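Long-range contacts in oxidoreductase (Bordetella pertussis, PDB 3Q2K), which is an NAD-dependent dehydrogenase that probably oxidises UDP-GlcNAcA on the route to 2,3-diacetamido-2,3-dideoxy-D-mannuronic acid: residues V120-M125 against F147-N152; F33-C38 against V97-S102; K43-A48 against F319-Y324. All blocks are in the same frame, centred on the assembly; numbering follows the deposited sequence.

Interaction 1 (V120-M125 against F147-N152); sequences VSEKPM and FVVKQN. With NAI (1,4-dihydronicotinamide adenine dinucleotide), chain U.
Val-149 is the main bump of this contact, its isopropyl group filling the hollow between Val-120 and the folded side chain of Glu-122. One branch, CG2, meets Val-120 CG1 at 3.9 Å. The other, CG1, stands anti to the backbone N (chi1 170°) and reaches the carboxylate, 3.8 Å from Glu-122 OE2. Val-120 is forked the same way, and its CG2 meets the ring of Phe-147 obliquely, 3.9 Å from CD2. On the other face of the sheet Val-148 CG2 rests against Met-125 CB at 4.1 Å. Parallel pairing underlies this relief: Ser-121 N donates to Phe-147 O, and Ser-121 O accepts from Val-149 N at 2.9 Å. Strands 118-121 and 146-148 thus close a beta-alpha-beta unit of the Rossmann fold through helix 129-142, and both run out into the cofactor site. There the Glu-Lys-Pro sequence, with a cis peptide before Pro-124, is the EKP motif of this oxidoreductase family. Lys-123 CB touches both Val-149 O and Lys-150 NZ, while its own NZ bonds both NADH O2D and the UDP-sugar. Glu-122 OE2 takes the nicotinamide N7N at 3.0 Å along a nearly straight path (171°); OE1 serves His-45 and His-321. Gln-151 grips the same carboxamide twice, with OE1 accepting from N7N and NE2 giving to O7N at 2.8 Å.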
loop_
_atom_site.group_PDB
_atom_site.type_symbol
_atom_site.label_atom_id
_atom_site.label_comp_id
_atom_site.label_asym_id
_atom_site.label_seq_id
_atom_site.Cartn_x
_atom_site.Cartn_y
_atom_site.Cartn_z
ATOM N N VAL C 120 -33.785 -25.074 4.391
ATOM C CA VAL C 120 -33.103 -25.386 3.140
ATOM C C VAL C 120 -33.005 -24.069 2.382
ATOM O O VAL C 120 -34.015 -23.596 1.863
ATOM C CB VAL C 120 -33.819 -26.453 2.290
ATOM C CG1 VAL C 120 -33.030 -26.748 1.026
ATOM C CG2 VAL C 120 -33.993 -27.744 3.073
ATOM N N SER C 121 -31.834 -23.437 2.369
ATOM C CA SER C 121 -31.718 -22.152 1.677
ATOM C C SER C 121 -31.271 -22.336 0.233
ATOM O O SER C 121 -30.357 -23.129 -0.016
ATOM C CB SER C 121 -30.693 -21.250 2.371
ATOM O OG SER C 121 -30.666 -19.980 1.747
ATOM N N GLU C 122 -31.902 -21.635 -0.706
ATOM C CA GLU C 122 -31.377 -21.650 -2.071
ATOM C C GLU C 122 -30.025 -20.959 -2.166
ATOM O O GLU C 122 -29.678 -20.169 -1.281
ATOM C CB GLU C 122 -32.322 -20.962 -3.060
ATOM C CG GLU C 122 -33.210 -21.949 -3.778
ATOM C CD GLU C 122 -32.428 -22.791 -4.771
ATOM O OE1 GLU C 122 -33.011 -23.687 -5.422
ATOM O OE2 GLU C 122 -31.211 -22.545 -4.907
ATOM N N LYS C 123 -29.266 -21.254 -3.216
ATOM C CA LYS C 123 -27.995 -20.563 -3.418
ATOM C C LYS C 123 -28.254 -19.136 -3.888
ATOM O O LYS C 123 -29.309 -18.849 -4.448
ATOM C CB LYS C 123 -27.017 -21.344 -4.305
ATOM C CG LYS C 123 -27.506 -21.720 -5.699
ATOM C CD LYS C 123 -28.219 -20.558 -6.376
ATOM C CE LYS C 123 -27.390 -19.748 -7.367
ATOM N NZ LYS C 123 -28.313 -18.810 -8.084
ATOM N N PRO C 124 -27.342 -18.212 -3.559
ATOM C CA PRO C 124 -26.345 -18.562 -2.560
ATOM C C PRO C 124 -26.986 -18.241 -1.212
ATOM O O PRO C 124 -28.056 -17.624 -1.177
ATOM C CB PRO C 124 -25.239 -17.552 -2.858
ATOM C CG PRO C 124 -26.033 -16.314 -3.177
ATOM C CD PRO C 124 -27.220 -16.807 -3.992
ATOM N N MET C 125 -26.341 -18.583 -0.104
ATOM C CA MET C 125 -27.038 -18.459 1.176
ATOM C C MET C 125 -27.234 -17.001 1.580
ATOM O O MET C 125 -28.068 -16.702 2.434
ATOM C CB MET C 125 -26.257 -19.184 2.279
ATOM C CG MET C 125 -24.804 -18.743 2.497
ATOM S SD MET C 125 -23.801 -19.899 3.484
ATOM C CE MET C 125 -24.829 -19.957 4.956
ATOM N N PHE C 147 -29.350 -26.357 5.352
ATOM C CA PHE C 147 -28.783 -26.917 4.123
ATOM C C PHE C 147 -28.696 -25.795 3.086
ATOM O O PHE C 147 -29.497 -24.870 3.108
ATOM C CB PHE C 147 -29.651 -28.004 3.491
ATOM C CG PHE C 147 -30.052 -29.107 4.427
ATOM C CD1 PHE C 147 -29.408 -30.332 4.383
ATOM C CD2 PHE C 147 -31.094 -28.932 5.325
ATOM C CE1 PHE C 147 -29.761 -31.360 5.236
ATOM C CE2 PHE C 147 -31.469 -29.964 6.160
ATOM C CZ PHE C 147 -30.788 -31.166 6.136
ATOM N N VAL C 148 -27.726 -25.832 2.180
ATOM C CA VAL C 148 -27.661 -24.867 1.095
ATOM C C VAL C 148 -27.729 -25.619 -0.237
ATOM O O VAL C 148 -27.026 -26.595 -0.483
ATOM C CB VAL C 148 -26.378 -24.023 1.186
ATOM C CG1 VAL C 148 -26.271 -23.085 -0.018
ATOM C CG2 VAL C 148 -26.344 -23.317 2.544
ATOM N N VAL C 149 -28.595 -25.185 -1.146
ATOM C CA VAL C 149 -28.813 -25.991 -2.349
ATOM C C VAL C 149 -27.592 -25.871 -3.244
ATOM O O VAL C 149 -27.261 -24.772 -3.668
ATOM C CB VAL C 149 -30.056 -25.520 -3.120
ATOM C CG1 VAL C 149 -30.132 -26.191 -4.478
ATOM C CG2 VAL C 149 -31.286 -25.839 -2.292
ATOM N N LYS C 150 -26.901 -26.968 -3.527
ATOM C CA LYS C 150 -25.821 -26.868 -4.488
ATOM C C LYS C 150 -25.958 -28.093 -5.376
ATOM O O LYS C 150 -25.168 -29.029 -5.247
ATOM C CB LYS C 150 -24.454 -26.849 -3.796
ATOM C CG LYS C 150 -23.582 -25.690 -4.219
ATOM C CD LYS C 150 -23.996 -24.487 -3.402
ATOM C CE LYS C 150 -23.038 -23.332 -3.684
ATOM N NZ LYS C 150 -23.605 -22.145 -4.384
ATOM N N GLN C 151 -26.913 -28.068 -6.302
ATOM C CA GLN C 151 -27.279 -29.326 -6.940
ATOM C C GLN C 151 -26.180 -29.896 -7.818
ATOM O O GLN C 151 -26.118 -31.117 -7.962
ATOM C CB GLN C 151 -28.652 -29.329 -7.625
ATOM C CG GLN C 151 -28.755 -28.516 -8.915
ATOM C CD GLN C 151 -29.103 -27.071 -8.632
ATOM O OE1 GLN C 151 -28.762 -26.533 -7.574
ATOM N NE2 GLN C 151 -29.835 -26.452 -9.551
ATOM N N ASN C 152 -25.312 -29.053 -8.368
ATOM C CA ASN C 152 -24.388 -29.581 -9.367
ATOM C C ASN C 152 -23.436 -30.550 -8.686
ATOM O O ASN C 152 -22.795 -31.369 -9.342
ATOM C CB ASN C 152 -23.546 -28.482 -10.030
ATOM C CG ASN C 152 -24.338 -27.645 -11.019
ATOM O OD1 ASN C 152 -25.558 -27.754 -11.144
ATOM N ND2 ASN C 152 -23.644 -26.737 -11.688
HETATM P PA NAI U . -38.113 -14.995 -8.381
HETATM O O1A NAI U . -38.386 -13.553 -8.561
HETATM O O2A NAI U . -38.761 -15.763 -9.642
HETATM O O5B NAI U . -39.002 -15.742 -7.263
HETATM C C5B NAI U . -39.285 -14.786 -6.247
HETATM C C4B NAI U . -40.453 -15.135 -5.333
HETATM O O4B NAI U . -40.146 -14.753 -3.985
HETATM C C3B NAI U . -41.512 -14.187 -5.928
HETATM O O3B NAI U . -42.705 -14.949 -6.129
HETATM C C2B NAI U . -41.534 -13.081 -4.836
HETATM O O2B NAI U . -42.823 -12.484 -4.672
HETATM C C1B NAI U . -41.294 -13.981 -3.603
HETATM N N9A NAI U . -40.976 -13.119 -2.478
HETATM C C8A NAI U . -40.373 -11.900 -2.493
HETATM N N7A NAI U . -40.267 -11.495 -1.258
HETATM C C5A NAI U . -40.788 -12.386 -0.384
HETATM C C6A NAI U . -40.938 -12.483 1.013
HETATM N N6A NAI U . -40.481 -11.499 1.871
HETATM N N1A NAI U . -41.506 -13.587 1.490
HETATM C C2A NAI U . -41.907 -14.572 0.704
HETATM N N3A NAI U . -41.788 -14.518 -0.605
HETATM C C4A NAI U . -41.223 -13.463 -1.177
HETATM O O3 NAI U . -36.567 -15.336 -8.635
HETATM P PN NAI U . -36.126 -16.869 -8.444
HETATM O O1N NAI U . -35.406 -17.132 -9.779
HETATM O O2N NAI U . -37.153 -18.013 -8.316
HETATM O O5D NAI U . -34.969 -16.832 -7.315
HETATM C C5D NAI U . -34.925 -18.118 -6.710
HETATM C C4D NAI U . -33.949 -18.120 -5.528
HETATM O O4D NAI U . -33.351 -19.407 -5.787
HETATM C C3D NAI U . -32.814 -17.085 -5.665
HETATM O O3D NAI U . -31.854 -17.156 -4.618
HETATM C C2D NAI U . -32.095 -17.663 -6.901
HETATM O O2D NAI U . -30.718 -17.324 -6.776
HETATM C C1D NAI U . -32.150 -19.167 -6.542
HETATM N N1N NAI U . -32.195 -20.041 -7.711
HETATM C C2N NAI U . -31.475 -21.141 -7.664
HETATM C C3N NAI U . -31.504 -21.993 -8.761
HETATM C C7N NAI U . -30.691 -23.222 -8.737
HETATM O O7N NAI U . -30.378 -23.748 -9.786
HETATM N N7N NAI U . -30.295 -23.701 -7.541
HETATM C C4N NAI U . -32.265 -21.656 -9.879
HETATM C C5N NAI U . -32.978 -20.472 -9.855
HETATM C C6N NAI U . -32.939 -19.669 -8.732
#

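Interaction 2 (F33-C38 against V97-S102); sequences FGLVGC and VLATPS. With NAI (1,4-dihydronicotinamide adenine dinucleotide), chain U.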
loop_
_atom_site.group_PDB
_atom_site.type_symbol
_atom_site.label_atom_id
_atom_site.label_comp_id
_atom_site.label_asym_id
_atom_site.label_seq_id
_atom_site.Cartn_x
_atom_site.Cartn_y
_atom_site.Cartn_z
ATOM N N PHE C 33 -42.453 -30.304 4.537
ATOM C CA PHE C 33 -41.737 -29.158 3.980
ATOM C C PHE C 33 -42.627 -27.943 3.751
ATOM O O PHE C 33 -43.773 -28.076 3.328
ATOM C CB PHE C 33 -41.208 -29.456 2.577
ATOM C CG PHE C 33 -39.938 -30.249 2.551
ATOM C CD1 PHE C 33 -38.725 -29.648 2.824
ATOM C CD2 PHE C 33 -39.963 -31.585 2.208
ATOM C CE1 PHE C 33 -37.561 -30.379 2.759
ATOM C CE2 PHE C 33 -38.803 -32.323 2.149
ATOM C CZ PHE C 33 -37.603 -31.718 2.430
ATOM N N GLY C 34 -42.056 -26.759 3.939
ATOM C CA GLY C 34 -42.734 -25.518 3.589
ATOM C C GLY C 34 -41.879 -24.788 2.576
ATOM O O GLY C 34 -40.656 -24.771 2.706
ATOM N N LEU C 35 -42.526 -24.214 1.567
ATOM C CA LEU C 35 -41.833 -23.438 0.547
ATOM C C LEU C 35 -42.111 -21.945 0.695
ATOM O O LEU C 35 -43.262 -21.515 0.786
ATOM C CB LEU C 35 -42.243 -23.929 -0.842
ATOM C CG LEU C 35 -41.628 -23.171 -2.022
ATOM C CD1 LEU C 35 -40.129 -23.357 -2.007
ATOM C CD2 LEU C 35 -42.172 -23.689 -3.351
ATOM N N VAL C 36 -41.040 -21.161 0.760
ATOM C CA VAL C 36 -41.136 -19.706 0.896
ATOM C C VAL C 36 -40.609 -19.060 -0.385
ATOM O O VAL C 36 -39.418 -19.138 -0.695
ATOM C CB VAL C 36 -40.276 -19.235 2.076
ATOM C CG1 VAL C 36 -40.425 -17.736 2.319
ATOM C CG2 VAL C 36 -40.612 -20.067 3.306
ATOM N N GLY C 37 -41.508 -18.420 -1.128
ATOM C CA GLY C 37 -41.215 -17.865 -2.444
ATOM C C GLY C 37 -41.742 -18.725 -3.580
ATOM O O GLY C 37 -41.233 -19.822 -3.825
ATOM N N CYS C 38 -42.752 -18.233 -4.292
ATOM C CA CYS C 38 -43.363 -19.033 -5.349
ATOM C C CYS C 38 -43.088 -18.438 -6.717
ATOM O O CYS C 38 -44.006 -18.207 -7.501
ATOM C CB CYS C 38 -44.876 -19.143 -5.163
ATOM S SG CYS C 38 -45.258 -19.815 -3.532
ATOM N N VAL C 97 -38.186 -24.176 2.945
ATOM C CA VAL C 97 -37.338 -24.020 1.776
ATOM C C VAL C 97 -37.337 -22.554 1.367
ATOM O O VAL C 97 -38.402 -21.949 1.225
ATOM C CB VAL C 97 -37.835 -24.868 0.598
ATOM C CG1 VAL C 97 -37.055 -24.447 -0.634
ATOM C CG2 VAL C 97 -37.645 -26.352 0.888
ATOM N N LEU C 98 -36.148 -21.982 1.198
ATOM C CA LEU C 98 -36.063 -20.542 0.948
ATOM C C LEU C 98 -35.740 -20.272 -0.522
ATOM O O LEU C 98 -34.654 -20.583 -1.022
ATOM C CB LEU C 98 -35.121 -19.850 1.939
ATOM C CG LEU C 98 -35.288 -20.149 3.433
ATOM C CD1 LEU C 98 -34.176 -19.542 4.307
ATOM C CD2 LEU C 98 -36.642 -19.623 3.871
ATOM N N ALA C 99 -36.748 -19.757 -1.222
ATOM C CA ALA C 99 -36.742 -19.718 -2.682
ATOM C C ALA C 99 -36.965 -18.266 -3.063
ATOM O O ALA C 99 -37.466 -17.954 -4.138
ATOM C CB ALA C 99 -37.818 -20.599 -3.265
ATOM N N THR C 100 -36.630 -17.394 -2.118
ATOM C CA THR C 100 -36.797 -15.961 -2.293
ATOM C C THR C 100 -35.553 -15.309 -2.909
ATOM O O THR C 100 -34.549 -15.979 -3.165
ATOM C CB THR C 100 -37.084 -15.337 -0.918
ATOM O OG1 THR C 100 -36.189 -15.917 0.044
ATOM C CG2 THR C 100 -38.537 -15.621 -0.534
ATOM N N PRO C 101 -35.650 -13.997 -3.176
ATOM C CA PRO C 101 -34.481 -13.235 -3.580
ATOM C C PRO C 101 -33.365 -13.552 -2.581
ATOM O O PRO C 101 -33.636 -13.675 -1.387
ATOM C CB PRO C 101 -34.982 -11.791 -3.504
ATOM C CG PRO C 101 -36.485 -11.853 -3.645
ATOM C CD PRO C 101 -36.827 -13.141 -2.948
ATOM N N SER C 102 -32.139 -13.738 -3.068
ATOM C CA SER C 102 -30.998 -14.201 -2.276
ATOM C C SER C 102 -30.682 -13.402 -1.019
ATOM O O SER C 102 -30.392 -13.986 0.025
ATOM C CB SER C 102 -29.770 -14.323 -3.185
ATOM O OG SER C 102 -30.171 -15.172 -4.243
HETATM P PA NAI U . -38.113 -14.995 -8.381
HETATM O O1A NAI U . -38.386 -13.553 -8.561
HETATM O O2A NAI U . -38.761 -15.763 -9.642
HETATM O O5B NAI U . -39.002 -15.742 -7.263
HETATM C C5B NAI U . -39.285 -14.786 -6.247
HETATM C C4B NAI U . -40.453 -15.135 -5.333
HETATM O O4B NAI U . -40.146 -14.753 -3.985
HETATM C C3B NAI U . -41.512 -14.187 -5.928
HETATM O O3B NAI U . -42.705 -14.949 -6.129
HETATM C C2B NAI U . -41.534 -13.081 -4.836
HETATM O O2B NAI U . -42.823 -12.484 -4.672
HETATM C C1B NAI U . -41.294 -13.981 -3.603
HETATM N N9A NAI U . -40.976 -13.119 -2.478
HETATM C C8A NAI U . -40.373 -11.900 -2.493
HETATM N N7A NAI U . -40.267 -11.495 -1.258
HETATM C C5A NAI U . -40.788 -12.386 -0.384
HETATM C C6A NAI U . -40.938 -12.483 1.013
HETATM N N6A NAI U . -40.481 -11.499 1.871
HETATM N N1A NAI U . -41.506 -13.587 1.490
HETATM C C2A NAI U . -41.907 -14.572 0.704
HETATM N N3A NAI U . -41.788 -14.518 -0.605
HETATM C C4A NAI U . -41.223 -13.463 -1.177
HETATM O O3 NAI U . -36.567 -15.336 -8.635
HETATM P PN NAI U . -36.126 -16.869 -8.444
HETATM O O1N NAI U . -35.406 -17.132 -9.779
HETATM O O2N NAI U . -37.153 -18.013 -8.316
HETATM O O5D NAI U . -34.969 -16.832 -7.315
HETATM C C5D NAI U . -34.925 -18.118 -6.710
HETATM C C4D NAI U . -33.949 -18.120 -5.528
HETATM O O4D NAI U . -33.351 -19.407 -5.787
HETATM C C3D NAI U . -32.814 -17.085 -5.665
HETATM O O3D NAI U . -31.854 -17.156 -4.618
HETATM C C2D NAI U . -32.095 -17.663 -6.901
HETATM O O2D NAI U . -30.718 -17.324 -6.776
HETATM C C1D NAI U . -32.150 -19.167 -6.542
HETATM N N1N NAI U . -32.195 -20.041 -7.711
HETATM C C2N NAI U . -31.475 -21.141 -7.664
HETATM C C3N NAI U . -31.504 -21.993 -8.761
HETATM C C7N NAI U . -30.691 -23.222 -8.737
HETATM O O7N NAI U . -30.378 -23.748 -9.786
HETATM N N7N NAI U . -30.295 -23.701 -7.541
HETATM C C4N NAI U . -32.265 -21.656 -9.879
HETATM C C5N NAI U . -32.978 -20.472 -9.855
HETATM C C6N NAI U . -32.939 -19.669 -8.732
#
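The ring of Phe-33 is met obliquely by Val-97, whose CG2 lies 4.0 Å from CD1, while Tyr-325 makes an edge-to-face pair with that ring. The second flat group is the adenine of NADH. Thr-100 CG2 stands above its plane, 3.4 Å from N3A, and on the same side Pro-101 CD approaches C8A; Val-36 CG1 comes to the C2 position of the pyrimidine ring, 3.8 Å from C2A. Holding Thr-100 OG1 between the backbone N and the carbonyl carbon (chi1 44°) leaves the methyl for the base. Strands 31-36 and 95-98 run parallel, their end-to-end directions 3° apart, joined by Val-97 N to Gly-34 O, Val-36 N to Val-97 O and Ala-99 N to Val-36 O (2.8 Å). They are neighbours at the middle of the Rossmann sheet, where the strand order 3-2-1-4-5-6 reverses direction and opens the cleft that takes the dinucleotide. On one face Leu-35 CD1 presses on Val-97 CG1 at 3.5 Å; on the other Val-36 and Leu-98 lie side by side, CG2 to CD2 4.0 Å. Gly-37 begins the glycine-rich turn with a positive phi of 102°, and its bare CA lets Ala-99 and Thr-100 pass close while itself coming 3.6 Å from NADH O4B. Farther along, Ser-102 OG and the ribose hydroxyl O3D share a hydrogen bond of 2.6 Å.

Interaction 3 (K43-A48 against F319-Y324); sequences KNHIGA and FGHPLY. With NAI (1,4-dihydronicotinamide adenine dinucleotide), chain U.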
loop_
_atom_site.group_PDB
_atom_site.type_symbol
_atom_site.label_atom_id
_atom_site.label_comp_id
_atom_site.label_asym_id
_atom_site.label_seq_id
_atom_site.Cartn_x
_atom_site.Cartn_y
_atom_site.Cartn_z
ATOM N N LYS C 43 -41.021 -24.103 -8.867
ATOM C CA LYS C 43 -41.473 -25.262 -9.625
ATOM C C LYS C 43 -40.550 -26.475 -9.621
ATOM O O LYS C 43 -41.017 -27.611 -9.742
ATOM C CB LYS C 43 -41.819 -24.834 -11.049
ATOM C CG LYS C 43 -43.286 -24.445 -11.106
ATOM C CD LYS C 43 -43.551 -23.314 -12.084
ATOM C CE LYS C 43 -44.923 -22.716 -11.813
ATOM N NZ LYS C 43 -45.315 -21.700 -12.829
ATOM N N ASN C 44 -39.246 -26.266 -9.461
ATOM C CA ASN C 44 -38.367 -27.428 -9.355
ATOM C C ASN C 44 -38.402 -27.978 -7.940
ATOM O O ASN C 44 -38.127 -29.156 -7.716
ATOM C CB ASN C 44 -36.915 -27.095 -9.698
ATOM C CG ASN C 44 -36.812 -26.251 -10.946
ATOM O OD1 ASN C 44 -36.095 -26.600 -11.879
ATOM N ND2 ASN C 44 -37.559 -25.153 -10.975
ATOM N N HIS C 45 -38.703 -27.103 -6.984
ATOM C CA HIS C 45 -38.715 -27.571 -5.606
ATOM C C HIS C 45 -39.981 -28.403 -5.477
ATOM O O HIS C 45 -39.893 -29.604 -5.207
ATOM C CB HIS C 45 -38.693 -26.407 -4.619
ATOM C CG HIS C 45 -37.342 -25.774 -4.509
ATOM N ND1 HIS C 45 -36.364 -26.278 -3.680
ATOM C CD2 HIS C 45 -36.786 -24.731 -5.169
ATOM C CE1 HIS C 45 -35.267 -25.557 -3.816
ATOM N NE2 HIS C 45 -35.501 -24.603 -4.699
ATOM N N ILE C 46 -41.123 -27.752 -5.682
ATOM C CA ILE C 46 -42.426 -28.417 -5.672
ATOM C C ILE C 46 -42.341 -29.771 -6.376
ATOM O O ILE C 46 -42.750 -30.799 -5.841
ATOM C CB ILE C 46 -43.475 -27.604 -6.448
ATOM C CG1 ILE C 46 -43.875 -26.336 -5.698
ATOM C CG2 ILE C 46 -44.740 -28.425 -6.693
ATOM C CD1 ILE C 46 -44.564 -25.400 -6.676
ATOM N N GLY C 47 -41.807 -29.810 -7.590
ATOM C CA GLY C 47 -41.635 -31.091 -8.261
ATOM C C GLY C 47 -40.568 -32.040 -7.751
ATOM O O GLY C 47 -40.610 -33.247 -7.993
ATOM N N ALA C 48 -39.563 -31.516 -7.059
ATOM C CA ALA C 48 -38.554 -32.430 -6.540
ATOM C C ALA C 48 -39.198 -33.075 -5.321
ATOM O O ALA C 48 -39.083 -34.284 -5.119
ATOM C CB ALA C 48 -37.263 -31.721 -6.163
ATOM N N PHE C 319 -33.079 -29.785 -14.251
ATOM C CA PHE C 319 -33.899 -30.447 -13.245
ATOM C C PHE C 319 -32.989 -31.132 -12.230
ATOM O O PHE C 319 -33.073 -32.349 -12.040
ATOM C CB PHE C 319 -34.800 -31.531 -13.852
ATOM C CG PHE C 319 -35.654 -31.098 -15.017
ATOM C CD1 PHE C 319 -36.868 -30.455 -14.819
ATOM C CD2 PHE C 319 -35.289 -31.418 -16.319
ATOM C CE1 PHE C 319 -37.666 -30.087 -15.899
ATOM C CE2 PHE C 319 -36.080 -31.064 -17.407
ATOM C CZ PHE C 319 -37.288 -30.403 -17.200
ATOM N N GLY C 320 -32.102 -30.373 -11.592
ATOM C CA GLY C 320 -31.149 -31.000 -10.686
ATOM C C GLY C 320 -31.642 -31.206 -9.268
ATOM O O GLY C 320 -31.104 -31.999 -8.489
ATOM N N HIS C 321 -32.683 -30.464 -8.914
ATOM C CA HIS C 321 -33.095 -30.533 -7.518
ATOM C C HIS C 321 -33.511 -31.920 -7.024
ATOM O O HIS C 321 -33.286 -32.220 -5.852
ATOM C CB HIS C 321 -34.159 -29.482 -7.197
ATOM C CG HIS C 321 -33.706 -28.072 -7.408
ATOM N ND1 HIS C 321 -33.598 -27.508 -8.660
ATOM C CD2 HIS C 321 -33.405 -27.093 -6.522
ATOM C CE1 HIS C 321 -33.243 -26.241 -8.536
ATOM N NE2 HIS C 321 -33.077 -25.977 -7.252
ATOM N N PRO C 322 -34.113 -32.765 -7.879
ATOM C CA PRO C 322 -34.623 -34.041 -7.377
ATOM C C PRO C 322 -33.525 -34.807 -6.645
ATOM O O PRO C 322 -33.740 -35.376 -5.571
ATOM C CB PRO C 322 -35.097 -34.792 -8.633
ATOM C CG PRO C 322 -34.700 -33.925 -9.797
ATOM C CD PRO C 322 -34.572 -32.525 -9.257
ATOM N N LEU C 323 -32.339 -34.812 -7.243
ATOM C CA LEU C 323 -31.165 -35.432 -6.635
ATOM C C LEU C 323 -30.691 -34.784 -5.339
ATOM O O LEU C 323 -30.288 -35.475 -4.402
ATOM C CB LEU C 323 -30.026 -35.366 -7.648
ATOM C CG LEU C 323 -30.176 -36.516 -8.639
ATOM C CD1 LEU C 323 -29.433 -36.188 -9.927
ATOM C CD2 LEU C 323 -29.662 -37.749 -7.904
ATOM N N TYR C 324 -30.693 -33.456 -5.287
ATOM C CA TYR C 324 -30.285 -32.797 -4.051
ATOM C C TYR C 324 -31.202 -33.205 -2.904
ATOM O O TYR C 324 -30.775 -33.310 -1.755
ATOM C CB TYR C 324 -30.300 -31.273 -4.200
ATOM C CG TYR C 324 -29.872 -30.513 -2.959
ATOM C CD1 TYR C 324 -30.805 -30.112 -2.014
ATOM C CD2 TYR C 324 -28.538 -30.207 -2.715
ATOM C CE1 TYR C 324 -30.433 -29.408 -0.880
ATOM C CE2 TYR C 324 -28.154 -29.513 -1.577
ATOM C CZ TYR C 324 -29.104 -29.138 -0.652
ATOM O OH TYR C 324 -28.759 -28.426 0.474
HETATM P PA NAI U . -38.113 -14.995 -8.381
HETATM O O1A NAI U . -38.386 -13.553 -8.561
HETATM O O2A NAI U . -38.761 -15.763 -9.642
HETATM O O5B NAI U . -39.002 -15.742 -7.263
HETATM C C5B NAI U . -39.285 -14.786 -6.247
HETATM C C4B NAI U . -40.453 -15.135 -5.333
HETATM O O4B NAI U . -40.146 -14.753 -3.985
HETATM C C3B NAI U . -41.512 -14.187 -5.928
HETATM O O3B NAI U . -42.705 -14.949 -6.129
HETATM C C2B NAI U . -41.534 -13.081 -4.836
HETATM O O2B NAI U . -42.823 -12.484 -4.672
HETATM C C1B NAI U . -41.294 -13.981 -3.603
HETATM N N9A NAI U . -40.976 -13.119 -2.478
HETATM C C8A NAI U . -40.373 -11.900 -2.493
HETATM N N7A NAI U . -40.267 -11.495 -1.258
HETATM C C5A NAI U . -40.788 -12.386 -0.384
HETATM C C6A NAI U . -40.938 -12.483 1.013
HETATM N N6A NAI U . -40.481 -11.499 1.871
HETATM N N1A NAI U . -41.506 -13.587 1.490
HETATM C C2A NAI U . -41.907 -14.572 0.704
HETATM N N3A NAI U . -41.788 -14.518 -0.605
HETATM C C4A NAI U . -41.223 -13.463 -1.177
HETATM O O3 NAI U . -36.567 -15.336 -8.635
HETATM P PN NAI U . -36.126 -16.869 -8.444
HETATM O O1N NAI U . -35.406 -17.132 -9.779
HETATM O O2N NAI U . -37.153 -18.013 -8.316
HETATM O O5D NAI U . -34.969 -16.832 -7.315
HETATM C C5D NAI U . -34.925 -18.118 -6.710
HETATM C C4D NAI U . -33.949 -18.120 -5.528
HETATM O O4D NAI U . -33.351 -19.407 -5.787
HETATM C C3D NAI U . -32.814 -17.085 -5.665
HETATM O O3D NAI U . -31.854 -17.156 -4.618
HETATM C C2D NAI U . -32.095 -17.663 -6.901
HETATM O O2D NAI U . -30.718 -17.324 -6.776
HETATM C C1D NAI U . -32.150 -19.167 -6.542
HETATM N N1N NAI U . -32.195 -20.041 -7.711
HETATM C C2N NAI U . -31.475 -21.141 -7.664
HETATM C C3N NAI U . -31.504 -21.993 -8.761
HETATM C C7N NAI U . -30.691 -23.222 -8.737
HETATM O O7N NAI U . -30.378 -23.748 -9.786
HETATM N N7N NAI U . -30.295 -23.701 -7.541
HETATM C C4N NAI U . -32.265 -21.656 -9.879
HETATM C C5N NAI U . -32.978 -20.472 -9.855
HETATM C C6N NAI U . -32.939 -19.669 -8.732
#
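His-321 packs against a surface made by Asn-44, His-45 and Ala-48, so that the first residues of helix 321-333, in the C-terminal alpha/beta region, pack on helix 42-50, the first helix of the Rossmann fold. The side chain can be followed outward. Its CB lies over the methyl of Ala-48, 4.0 Å from that CB, and the same methyl lies 3.7 Å from Pro-322 CA, where the two segments have their nearest CA atoms. With CG anti to the carbonyl carbon (chi1 -61°), the ring is brought against Asn-44 and His-45 together. Toward Asn-44, ND1 sits 3.5 Å from Asn-44 CB; the contact buries this nitrogen, which has no polar partner in the model. Asn-44 offers it carbon; its ND2 is bonded to Ile-41 O, and the amide plane is turned 56° from the ring. Toward His-45, CD2 points over one face of the imidazole, 3.6 Å from His-45 CE1. The result is an edge-to-face, or T-shaped, pair, with centroids 4.6 Å apart and planes at 60°. His-45 is fixed at both nitrogens, by Tyr-325 OH at ND1 and by Glu-122 OE1 at NE2, which holds the rotation of the face that receives His-321. The two imidazoles are therefore joined indirectly, through one carboxylate oxygen, since the NE2 of His-321 also bonds Glu-122 OE1. Toward its outer end the ring meets the nicotinamide carboxamide: CE1 stands 4.0 Å from NADH C7N, and NE2 lies 3.6 Å from N7N, a close approach made obliquely to the plane of the histidine.

Overall arrangement
All three contacts border the NADH site. The centres of interactions 1 and 2 are about 11 Å apart, those of interactions 1 and 3 about 12 Å, and those of interactions 2 and 3 about 13 Å. Interactions 1 and 2 belong to one parallel sheet, where strands 95-98 and 118-121 are neighbours; along the chain interaction 2 closes before interaction 1 opens. Interaction 3 brings in the C-terminal region: its segments enclose interaction 1 and alternate with those of interaction 2. Helix 42-50 directly follows strand 31-36 and packs on that sheet, while Tyr-324 reaches the end of strand 146-148. The cofactor is thus bounded by strand ends of the Rossmann fold and by the start of a helix from late in the chain that packs against it.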